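ARF GTPase-activating protein GIT1 (Rattus norvegicus, PDB 6IUH) probably acts as a GTPase-activating protein for ARF, and through its C-terminal helical domain probably docks short helical motifs of focal-adhesion partners such as paxillin. Local coordinates at residues L51-M56 and R74-S79. Residues are numbered along the deposited sequence; the frame is centred on the assembly and turned at random.
Sequences LAVTEM and RLLNAS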
# COMPACT_ATOMS: atom_id res chain seq x y z
N LEU A 51 1.00 7.48 -6.48
CA LEU A 51 0.82 7.45 -7.92
C LEU A 51 0.42 6.06 -8.39
O LEU A 51 -0.48 5.90 -9.22
CB LEU A 51 2.09 7.90 -8.63
CG LEU A 51 2.10 7.76 -10.16
CD1 LEU A 51 1.02 8.62 -10.78
CD2 LEU A 51 3.47 8.12 -10.73
N ALA A 52 1.10 5.05 -7.86
CA ALA A 52 0.82 3.66 -8.22
C ALA A 52 -0.59 3.28 -7.79
O ALA A 52 -1.26 2.50 -8.47
CB ALA A 52 1.84 2.73 -7.58
N VAL A 53 -1.04 3.84 -6.67
CA VAL A 53 -2.37 3.57 -6.15
C VAL A 53 -3.43 4.21 -7.05
O VAL A 53 -4.46 3.60 -7.34
CB VAL A 53 -2.51 4.08 -4.70
CG1 VAL A 53 -3.98 4.22 -4.31
CG2 VAL A 53 -1.80 3.14 -3.74
N THR A 54 -3.16 5.43 -7.50
CA THR A 54 -4.08 6.16 -8.38
C THR A 54 -4.28 5.42 -9.70
O THR A 54 -5.41 5.33 -10.21
CB THR A 54 -3.57 7.59 -8.66
OG1 THR A 54 -3.46 8.31 -7.42
CG2 THR A 54 -4.52 8.33 -9.59
N GLU A 55 -3.19 4.89 -10.25
CA GLU A 55 -3.25 4.16 -11.51
C GLU A 55 -3.99 2.84 -11.36
O GLU A 55 -4.70 2.41 -12.26
CB GLU A 55 -1.84 3.91 -12.06
CG GLU A 55 -1.10 5.17 -12.47
CD GLU A 55 0.21 4.87 -13.17
OE1 GLU A 55 0.50 3.68 -13.40
OE2 GLU A 55 0.95 5.82 -13.49
N MET A 56 -3.81 2.19 -10.22
CA MET A 56 -4.51 0.93 -9.97
C MET A 56 -6.00 1.20 -9.78
O MET A 56 -6.84 0.48 -10.33
CB MET A 56 -3.94 0.22 -8.74
CG MET A 56 -4.59 -1.13 -8.48
SD MET A 56 -3.85 -1.98 -7.08
CE MET A 56 -4.84 -3.48 -7.05
N ARG A 74 -11.93 1.87 -1.12
CA ARG A 74 -11.99 2.81 -0.01
C ARG A 74 -10.77 2.65 0.89
O ARG A 74 -10.16 3.63 1.30
CB ARG A 74 -13.28 2.63 0.79
CG ARG A 74 -13.50 3.69 1.85
CD ARG A 74 -14.87 3.57 2.49
NE ARG A 74 -15.95 3.61 1.49
CZ ARG A 74 -16.70 2.56 1.18
NH1 ARG A 74 -16.52 1.40 1.78
NH2 ARG A 74 -17.66 2.69 0.26
N LEU A 75 -10.42 1.40 1.19
CA LEU A 75 -9.27 1.12 2.04
C LEU A 75 -7.97 1.53 1.35
O LEU A 75 -7.10 2.15 1.97
CB LEU A 75 -9.23 -0.36 2.40
CG LEU A 75 -8.08 -0.80 3.31
CD1 LEU A 75 -8.13 -0.04 4.62
CD2 LEU A 75 -8.16 -2.30 3.54
N LEU A 76 -7.85 1.17 0.08
CA LEU A 76 -6.69 1.52 -0.73
C LEU A 76 -6.45 3.03 -0.77
O LEU A 76 -5.35 3.50 -0.48
CB LEU A 76 -6.88 1.00 -2.16
CG LEU A 76 -5.69 1.16 -3.10
CD1 LEU A 76 -4.60 0.15 -2.76
CD2 LEU A 76 -6.11 1.04 -4.56
N ASN A 77 -7.49 3.78 -1.12
CA ASN A 77 -7.38 5.23 -1.25
C ASN A 77 -7.13 5.93 0.08
O ASN A 77 -6.29 6.83 0.17
CB ASN A 77 -8.64 5.80 -1.90
CG ASN A 77 -8.76 5.42 -3.37
OD1 ASN A 77 -7.76 5.33 -4.08
ND2 ASN A 77 -9.99 5.18 -3.82
N ALA A 78 -7.85 5.51 1.12
CA ALA A 78 -7.71 6.13 2.44
C ALA A 78 -6.33 5.88 3.04
O ALA A 78 -5.79 6.75 3.72
CB ALA A 78 -8.79 5.62 3.38
N SER A 79 -5.78 4.70 2.80
CA SER A 79 -4.48 4.34 3.37
C SER A 79 -3.34 5.06 2.66
O SER A 79 -2.33 5.40 3.27
CB SER A 79 -4.28 2.83 3.31
OG SER A 79 -5.33 2.16 3.98
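Val53 and Asn77 bring their CA atoms to 7.2 Å, the closest CA pair between residues 51-56 of helix 42-57 and residues 74-79 of helix 67-87, two helices that run in roughly antiparallel directions here. No hydrogen bond joins the segments; the contact is chiefly apolar. Val53 and Leu76, both buried, reach toward each other tip to tip, and the CG1 branch of Val53 does the touching: it lies 3.7 Å from Leu76 CG and 3.8 Å from Leu76 CD2. On Leu76, CG stands anti to the backbone N (chi1 -174°), which carries the fork of the side chain across to the valine. Asn77, exposed, flanks the pair with a polar group, its OD1 lying 3.9 Å from the same Val53 methyl. Farther round helix 67-87, Ser79 turns its hydroxyl back onto its own helix, OG donating to Leu75 O at 2.7 Å. Ala118 of helix 101-128 also packs on Leu76, while Leu75 touches the backbone of another protein's chain. Antiparallel neighbours joined by buried aliphatic side chains, with helices 13-35 and 101-128 completing the bundle, make up a four-helix bundle, consistent with the FAT-like C-terminal domain of GIT proteins.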